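Local coordinates for protein adenylate isopentenyltransferase (Humulus lupulus, PDB 3A8T) that makes cytokinin precursors by transferring an isopentenyl group from dimethylallyl diphosphate to the adenine N6 of ATP, ADP or AMP, with magnesium as cofactor, at residues A[53-58]-A[319-324]; A[62-67]-A[331-336]; A[209-214]-A[243-248]. One frame throughout, in Å; residues are numbered along the deposited sequence.

Contact 1 (A[53-58]-A[319-324]); sequences KSRLSI and EIWEKQ. With PO4 (phosphate ion), chain C.
Trp321 reaches from the helix of 319-324 to Leu56 and Arg55 on the helix of 53-58, a worked example of how one large aromatic side chain can bridge two helices whose backbones lie well apart. Even the nearest CA atoms, those of Leu56 and Trp321, are 9.2 Å from each other, so the indole fills most of the interval. Its CB already points toward the other helix, and CG lies anti to the backbone N (chi1 173°), which sends the ring outward from its own helix. Along the five-membered ring, NE1 passes the aliphatic part of Arg55 and gives its hydrogen bond to OD2 of Asp59, one turn further along helix 53-61, so the buried polar atom of the indole is satisfied there. Beyond it the six-membered ring carries the closest packing: Trp321 CZ2 lies 3.7 Å from Leu56 CB and 3.9 Å from Arg55 CB, both approaching obliquely. The backbone N of Leu56 lies in plane at the ring's edge. At the far corner, Trp321 CH2 is still 4.2 Å from Leu56 CB.

The helix so met is the one that follows the P-loop, and its first turn belongs to the ATP-binding site. Here a phosphate ion, probably from the crystallisation liquor, occupies that loop. Lys53 grips O3 of the phosphate twice, from its backbone N at 2.8 Å and from NZ at 2.9 Å. Ser54 does the same to O1 with N and OG, and the amides of Gly50 and Gly52 bind the ion as well. The bent lysine chain also returns NZ to the carbonyl oxygens of Gly47 and Ala48, while the Leu56 side chain also touches Leu326 and Ser329, further along helix 315-338.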
# COMPACT_ATOMS: atom_id res chain seq x y z
N LYS A 53 8.07 -0.23 1.19
CA LYS A 53 8.26 -0.93 -0.05
C LYS A 53 8.44 -0.02 -1.27
O LYS A 53 9.31 -0.26 -2.10
CB LYS A 53 7.12 -1.88 -0.29
CG LYS A 53 7.33 -3.21 0.41
CD LYS A 53 6.03 -3.76 0.97
CE LYS A 53 4.75 -3.25 0.26
NZ LYS A 53 3.84 -2.78 1.37
N SER A 54 7.62 1.00 -1.40
CA SER A 54 7.79 1.89 -2.54
C SER A 54 9.18 2.54 -2.53
O SER A 54 9.87 2.60 -3.54
CB SER A 54 6.73 2.96 -2.49
OG SER A 54 5.47 2.31 -2.50
N ARG A 55 9.56 3.00 -1.35
CA ARG A 55 10.85 3.65 -1.07
C ARG A 55 11.98 2.79 -1.60
O ARG A 55 12.87 3.23 -2.37
CB ARG A 55 11.04 3.70 0.44
CG ARG A 55 11.45 4.99 1.01
CD ARG A 55 12.83 5.43 0.63
NE ARG A 55 12.96 6.79 1.17
CZ ARG A 55 14.03 7.55 1.15
NH1 ARG A 55 15.16 7.13 0.61
NH2 ARG A 55 13.95 8.76 1.66
N LEU A 56 11.95 1.54 -1.18
CA LEU A 56 12.99 0.62 -1.54
C LEU A 56 13.03 0.41 -3.05
O LEU A 56 14.11 0.36 -3.63
CB LEU A 56 12.81 -0.68 -0.79
CG LEU A 56 13.78 -1.79 -1.15
CD1 LEU A 56 15.16 -1.38 -0.95
CD2 LEU A 56 13.48 -2.94 -0.32
N SER A 57 11.85 0.36 -3.67
CA SER A 57 11.78 0.14 -5.11
C SER A 57 12.45 1.27 -5.84
O SER A 57 13.10 1.04 -6.88
CB SER A 57 10.34 -0.00 -5.59
OG SER A 57 9.59 1.18 -5.49
N ILE A 58 12.33 2.47 -5.28
CA ILE A 58 12.95 3.63 -5.89
C ILE A 58 14.45 3.65 -5.60
O ILE A 58 15.22 3.92 -6.47
CB ILE A 58 12.30 4.95 -5.44
CG1 ILE A 58 10.79 4.90 -5.66
CG2 ILE A 58 12.91 6.13 -6.28
CD1 ILE A 58 10.36 4.45 -7.03
N GLU A 319 20.37 6.91 7.11
CA GLU A 319 21.60 6.21 7.41
C GLU A 319 21.34 4.72 7.68
O GLU A 319 21.99 3.84 7.12
CB GLU A 319 22.29 6.83 8.65
CG GLU A 319 22.94 8.20 8.43
CD GLU A 319 23.95 8.62 9.55
OE1 GLU A 319 24.64 9.67 9.39
OE2 GLU A 319 24.06 7.91 10.60
N ILE A 320 20.37 4.48 8.56
CA ILE A 320 20.01 3.15 9.03
C ILE A 320 19.46 2.29 7.94
O ILE A 320 19.90 1.17 7.74
CB ILE A 320 19.02 3.30 10.22
CG1 ILE A 320 19.77 4.03 11.39
CG2 ILE A 320 18.48 1.96 10.62
CD1 ILE A 320 18.99 4.92 12.33
N TRP A 321 18.51 2.84 7.22
CA TRP A 321 17.90 2.18 6.09
C TRP A 321 18.94 1.81 5.01
O TRP A 321 18.90 0.74 4.42
CB TRP A 321 16.84 3.16 5.55
CG TRP A 321 16.19 2.78 4.27
CD1 TRP A 321 16.56 3.16 3.01
CD2 TRP A 321 14.99 2.04 4.12
NE1 TRP A 321 15.65 2.72 2.09
CE2 TRP A 321 14.67 2.02 2.75
CE3 TRP A 321 14.14 1.37 5.02
CZ2 TRP A 321 13.55 1.37 2.25
CZ3 TRP A 321 13.03 0.73 4.52
CH2 TRP A 321 12.74 0.73 3.16
N GLU A 322 19.89 2.70 4.78
CA GLU A 322 20.91 2.49 3.77
C GLU A 322 21.66 1.24 4.15
O GLU A 322 21.79 0.34 3.35
CB GLU A 322 21.85 3.71 3.72
CG GLU A 322 22.29 4.10 2.30
CD GLU A 322 22.16 5.62 1.97
OE1 GLU A 322 22.97 6.40 2.53
OE2 GLU A 322 21.26 6.03 1.15
N LYS A 323 22.10 1.18 5.40
CA LYS A 323 22.85 0.05 5.92
C LYS A 323 22.04 -1.20 6.17
O LYS A 323 22.46 -2.28 5.79
CB LYS A 323 23.55 0.42 7.24
CG LYS A 323 24.61 1.49 7.12
CD LYS A 323 25.14 1.99 8.47
CE LYS A 323 25.79 0.85 9.34
NZ LYS A 323 27.03 0.17 8.76
N GLN A 324 20.88 -1.07 6.79
CA GLN A 324 20.12 -2.26 7.12
C GLN A 324 19.14 -2.83 6.13
O GLN A 324 18.82 -4.02 6.18
CB GLN A 324 19.39 -2.04 8.46
CG GLN A 324 20.34 -1.67 9.61
CD GLN A 324 19.70 -1.73 11.00
OE1 GLN A 324 20.41 -1.84 12.01
NE2 GLN A 324 18.36 -1.67 11.07
P PO4 C . 4.65 0.93 1.52
O1 PO4 C . 4.80 1.18 0.06
O2 PO4 C . 3.20 0.84 1.86
O3 PO4 C . 5.33 -0.35 1.89
O4 PO4 C . 5.27 2.04 2.28

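Contact 2 (A[62-67]-A[331-336]); sequences AHFPLE and KIVSRF
Phe64 lays one face of its ring against Val333, joining the loop that leads into a beta strand to the C-terminal helix. The phenylalanine sits in the turn of a beta-alpha-beta crossover, where the chain leaves P-loop helix 53-61 and enters strand 66-70 of the parallel sheet. Helix 315-338 packs alongside this turn, and its Ile332 and Phe336 rest on strand 174-181 of the same sheet.

The tight part is a CH-pi contact. CG1 of Val333 stands 3.7 Å from the centroid of the Phe64 ring, only 16° off the ring normal. Its nearest single atom is Phe64 CE2, 3.6 Å from Val333 CG1, so the methyl is offset slightly toward that rim. With CG1 anti to the backbone N (chi1 166°), Val333 directs this branch at the ring, and CB follows it to within 3.8 Å of Phe64 CE2. The opposite face of the ring is occupied too, by CB of the preceding His63, which leaves the phenyl sandwiched between an aliphatic carbon of its own turn and a methyl of the helix. The CB of Phe64 points toward the helix, bringing the ring to Val333. Leu337, one helical turn beyond Val333, adds a further hydrophobic contact.

The other part is looser and lies toward the partly exposed rim. Ser334, only partly buried, meets the far end of the ring obliquely, neither stacking on it nor forming a hydrogen bond across the contact. Here it is largely backbone that touches, since the Ser334 amide N comes to 3.7 Å from Phe64 CZ. The side chain adds one longer approach, Ser334 CB standing 4.0 Å from that same Phe64 CZ.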
# COMPACT_ATOMS: atom_id res chain seq x y z
N ALA A 62 18.25 3.28 -8.54
CA ALA A 62 19.50 3.99 -8.76
C ALA A 62 20.65 2.97 -9.10
O ALA A 62 21.69 3.38 -9.60
CB ALA A 62 19.87 4.85 -7.52
N HIS A 63 20.43 1.68 -8.85
CA HIS A 63 21.43 0.62 -9.05
C HIS A 63 21.11 -0.31 -10.18
O HIS A 63 21.98 -0.94 -10.75
CB HIS A 63 21.53 -0.28 -7.82
CG HIS A 63 22.06 0.41 -6.61
ND1 HIS A 63 23.37 0.31 -6.22
CD2 HIS A 63 21.48 1.30 -5.77
CE1 HIS A 63 23.58 1.11 -5.19
NE2 HIS A 63 22.45 1.73 -4.90
N PHE A 64 19.82 -0.44 -10.45
CA PHE A 64 19.34 -1.33 -11.47
C PHE A 64 18.28 -0.71 -12.35
O PHE A 64 17.28 -0.21 -11.86
CB PHE A 64 18.72 -2.55 -10.82
CG PHE A 64 19.64 -3.25 -9.87
CD1 PHE A 64 20.72 -4.00 -10.35
CD2 PHE A 64 19.43 -3.16 -8.49
CE1 PHE A 64 21.58 -4.62 -9.48
CE2 PHE A 64 20.29 -3.78 -7.60
CZ PHE A 64 21.37 -4.52 -8.09
N PRO A 65 18.48 -0.76 -13.67
CA PRO A 65 17.45 -0.19 -14.55
C PRO A 65 16.15 -1.00 -14.29
O PRO A 65 16.09 -2.21 -14.51
CB PRO A 65 18.02 -0.40 -15.96
CG PRO A 65 19.01 -1.57 -15.79
CD PRO A 65 19.61 -1.36 -14.42
N LEU A 66 15.11 -0.34 -13.80
CA LEU A 66 13.91 -1.09 -13.52
C LEU A 66 12.62 -0.28 -13.68
O LEU A 66 12.66 0.90 -13.97
CB LEU A 66 14.04 -1.74 -12.12
CG LEU A 66 13.99 -0.87 -10.87
CD1 LEU A 66 12.55 -0.56 -10.55
CD2 LEU A 66 14.65 -1.56 -9.68
N GLU A 67 11.49 -0.94 -13.56
CA GLU A 67 10.20 -0.28 -13.70
C GLU A 67 9.33 -0.99 -12.67
O GLU A 67 9.49 -2.20 -12.39
CB GLU A 67 9.58 -0.44 -15.13
CG GLU A 67 10.54 -0.06 -16.32
CD GLU A 67 9.81 0.34 -17.66
OE1 GLU A 67 8.56 0.38 -17.69
OE2 GLU A 67 10.49 0.62 -18.70
N LYS A 331 22.65 -6.30 -2.91
CA LYS A 331 23.39 -7.55 -3.00
C LYS A 331 22.51 -8.72 -3.46
O LYS A 331 22.87 -9.49 -4.38
CB LYS A 331 24.01 -7.90 -1.66
CG LYS A 331 25.05 -6.95 -1.20
CD LYS A 331 25.17 -6.95 0.32
CE LYS A 331 25.83 -8.21 0.87
NZ LYS A 331 26.30 -8.09 2.33
N ILE A 332 21.36 -8.88 -2.82
CA ILE A 332 20.48 -9.97 -3.20
C ILE A 332 20.05 -9.80 -4.68
O ILE A 332 20.14 -10.73 -5.44
CB ILE A 332 19.21 -10.00 -2.29
CG1 ILE A 332 19.59 -10.33 -0.86
CG2 ILE A 332 18.16 -11.00 -2.82
CD1 ILE A 332 18.43 -10.08 0.17
N VAL A 333 19.61 -8.61 -5.08
CA VAL A 333 19.11 -8.42 -6.45
C VAL A 333 20.22 -8.64 -7.44
O VAL A 333 20.07 -9.30 -8.45
CB VAL A 333 18.53 -7.03 -6.61
CG1 VAL A 333 18.33 -6.72 -8.07
CG2 VAL A 333 17.27 -6.93 -5.85
N SER A 334 21.35 -8.07 -7.11
CA SER A 334 22.56 -8.22 -7.88
C SER A 334 22.84 -9.71 -8.15
O SER A 334 23.13 -10.10 -9.27
CB SER A 334 23.69 -7.62 -7.08
OG SER A 334 24.68 -7.16 -7.94
N ARG A 335 22.73 -10.56 -7.14
CA ARG A 335 23.00 -11.96 -7.41
C ARG A 335 21.91 -12.66 -8.22
O ARG A 335 22.17 -13.64 -8.93
CB ARG A 335 23.26 -12.67 -6.11
CG ARG A 335 24.48 -12.12 -5.41
CD ARG A 335 24.51 -12.62 -3.99
NE ARG A 335 25.60 -12.07 -3.22
CZ ARG A 335 25.57 -12.03 -1.89
NH1 ARG A 335 24.49 -12.50 -1.27
NH2 ARG A 335 26.62 -11.53 -1.19
N PHE A 336 20.69 -12.15 -8.09
CA PHE A 336 19.51 -12.66 -8.75
C PHE A 336 19.59 -12.28 -10.24
O PHE A 336 19.11 -13.01 -11.12
CB PHE A 336 18.27 -12.00 -8.12
CG PHE A 336 17.00 -12.19 -8.89
CD1 PHE A 336 16.46 -13.47 -9.08
CD2 PHE A 336 16.27 -11.09 -9.36
CE1 PHE A 336 15.22 -13.66 -9.70
CE2 PHE A 336 15.01 -11.26 -10.00
CZ PHE A 336 14.49 -12.56 -10.16

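Contact 3 (A[209-214]-A[243-248]); sequences EFYSPE and KFRPGD
Tyr211 and Pro213 face Arg245 and Pro246 across a surface contact made by van der Waals packing, with no hydrogen bond across it. Reading along 209-214, helix 203-210 finishes and Tyr211 is the first residue to leave helical backbone angles. With CG anti to the backbone N (chi1 -171°), the ring extends past Pro246 and carries its hydroxyl on to Arg245. At CD2 the phenol meets proline, obliquely: Tyr211 CD2 lies 3.8 Å from Pro246 CD and 3.9 Å from Pro246 CG, the two side chains crossing at about a right angle. Further out, the hydroxyl hangs over one face of the Arg245 guanidinium, 3.5 Å above its plane and displaced toward the rim. Tyr211 OH is 3.8 Å from Arg245 NH1, a packing contact and not a hydrogen bond, while the guanidinium's charge is met by a salt bridge from NH2 to Glu242. Tyr211 also stacks with His218 and packs on Phe241, so the tyrosine joins several elements of this outlying region.

Ser212 turns inward to its own loop, its OG accepting from the backbone N of Glu214 in an ST turn. That turn includes Pro213, whose CG comes to 4.0 Å from Arg245 NH1. Arg245 is bent at chi2, and its NH1 comes near both the tyrosine hydroxyl and this proline carbon, the latter meeting the guanidinium obliquely. Across the contact, the segment 243-248 closes with a backbone bond from Asp248 N to Arg245 O. Pro246 and Gly247 take the two central positions, the glycine at a positive phi of 93°: the classic Pro-Gly type II beta turn.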
# COMPACT_ATOMS: atom_id res chain seq x y z
N GLU A 209 -14.53 15.73 -0.17
CA GLU A 209 -14.82 15.99 -1.58
C GLU A 209 -15.22 14.69 -2.29
O GLU A 209 -16.00 14.70 -3.25
CB GLU A 209 -13.60 16.63 -2.26
CG GLU A 209 -13.74 16.84 -3.77
CD GLU A 209 -14.77 17.94 -4.15
OE1 GLU A 209 -14.84 18.99 -3.45
OE2 GLU A 209 -15.49 17.78 -5.17
N PHE A 210 -14.71 13.57 -1.80
CA PHE A 210 -15.02 12.26 -2.37
C PHE A 210 -16.45 11.83 -1.98
O PHE A 210 -17.16 11.10 -2.71
CB PHE A 210 -14.03 11.25 -1.81
CG PHE A 210 -14.09 9.93 -2.48
CD1 PHE A 210 -13.71 9.79 -3.85
CD2 PHE A 210 -14.49 8.80 -1.78
CE1 PHE A 210 -13.74 8.54 -4.47
CE2 PHE A 210 -14.52 7.54 -2.40
CZ PHE A 210 -14.15 7.40 -3.73
N TYR A 211 -16.86 12.33 -0.81
CA TYR A 211 -18.15 12.03 -0.24
C TYR A 211 -19.29 12.36 -1.16
O TYR A 211 -19.30 13.39 -1.81
CB TYR A 211 -18.30 12.78 1.08
CG TYR A 211 -19.53 12.37 1.85
CD1 TYR A 211 -19.57 11.18 2.58
CD2 TYR A 211 -20.69 13.14 1.78
CE1 TYR A 211 -20.73 10.77 3.23
CE2 TYR A 211 -21.84 12.75 2.40
CZ TYR A 211 -21.86 11.59 3.12
OH TYR A 211 -23.01 11.30 3.76
N SER A 212 -20.29 11.49 -1.15
CA SER A 212 -21.46 11.65 -2.00
C SER A 212 -22.71 10.96 -1.44
O SER A 212 -22.72 9.74 -1.25
CB SER A 212 -21.13 11.08 -3.38
OG SER A 212 -22.29 10.77 -4.09
N PRO A 213 -23.77 11.72 -1.16
CA PRO A 213 -24.97 11.09 -0.63
C PRO A 213 -25.65 10.10 -1.59
O PRO A 213 -26.58 9.44 -1.19
CB PRO A 213 -25.85 12.27 -0.28
CG PRO A 213 -24.84 13.37 0.07
CD PRO A 213 -23.87 13.19 -1.09
N GLU A 214 -25.22 9.98 -2.85
CA GLU A 214 -25.82 8.96 -3.70
C GLU A 214 -25.14 7.60 -3.44
O GLU A 214 -25.45 6.61 -4.07
CB GLU A 214 -25.73 9.28 -5.21
CG GLU A 214 -26.26 8.05 -6.04
CD GLU A 214 -26.85 8.34 -7.44
OE1 GLU A 214 -26.21 9.09 -8.22
OE2 GLU A 214 -27.93 7.76 -7.76
N LYS A 243 -23.30 12.34 10.25
CA LYS A 243 -23.78 13.36 11.16
C LYS A 243 -23.39 14.76 10.78
O LYS A 243 -24.21 15.67 10.90
CB LYS A 243 -23.32 13.05 12.58
CG LYS A 243 -24.14 11.93 13.21
CD LYS A 243 -23.66 11.61 14.60
CE LYS A 243 -22.13 11.37 14.61
NZ LYS A 243 -21.70 10.53 13.43
N PHE A 244 -22.17 14.94 10.29
CA PHE A 244 -21.68 16.27 9.90
C PHE A 244 -21.29 16.37 8.44
O PHE A 244 -20.11 16.24 8.07
CB PHE A 244 -20.53 16.61 10.82
CG PHE A 244 -20.91 16.58 12.26
CD1 PHE A 244 -21.70 17.59 12.80
CD2 PHE A 244 -20.51 15.57 13.07
CE1 PHE A 244 -22.08 17.57 14.14
CE2 PHE A 244 -20.89 15.55 14.43
CZ PHE A 244 -21.67 16.55 14.95
N ARG A 245 -22.30 16.58 7.60
CA ARG A 245 -22.10 16.65 6.16
C ARG A 245 -21.05 17.69 5.86
O ARG A 245 -20.92 18.65 6.57
CB ARG A 245 -23.41 16.98 5.42
CG ARG A 245 -24.59 16.00 5.66
CD ARG A 245 -24.18 14.51 5.51
NE ARG A 245 -25.21 13.56 5.98
CZ ARG A 245 -26.14 13.05 5.18
NH1 ARG A 245 -26.13 13.43 3.90
NH2 ARG A 245 -27.07 12.19 5.63
N PRO A 246 -20.26 17.47 4.80
CA PRO A 246 -19.19 18.39 4.38
C PRO A 246 -19.60 19.89 4.21
O PRO A 246 -20.43 20.23 3.37
CB PRO A 246 -18.70 17.74 3.08
CG PRO A 246 -18.95 16.30 3.33
CD PRO A 246 -20.29 16.27 3.95
N GLY A 247 -19.02 20.78 5.00
CA GLY A 247 -19.39 22.17 4.88
C GLY A 247 -20.50 22.58 5.84
O GLY A 247 -20.80 23.77 5.99
N ASP A 248 -21.11 21.62 6.50
CA ASP A 248 -22.17 21.94 7.40
C ASP A 248 -21.52 22.52 8.64
O ASP A 248 -20.47 22.04 9.07
CB ASP A 248 -22.98 20.70 7.74
CG ASP A 248 -23.98 20.95 8.85
OD1 ASP A 248 -23.70 20.58 10.02
OD2 ASP A 248 -25.04 21.53 8.54

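From the N terminus, the chain passes strand 41-46 and the P-loop into 53-58, then turns at 62-67 into strand 66-70. Both segments await partners on helix 315-338, more than 260 residues later, at 319-324 and 331-336. Because the segments alternate along the chain, contacts 1 and 2 cross; their centres are 13 Å apart, and Ser57 O of the first touches Leu66 CD1 of the second at 4.0 Å. Contact 3 closes a short loop nested inside both. It lies on the opposite side of the chain's centre, its own centre about 39 Å from that of contact 1, joining loops beyond helices 203-210 and 234-243.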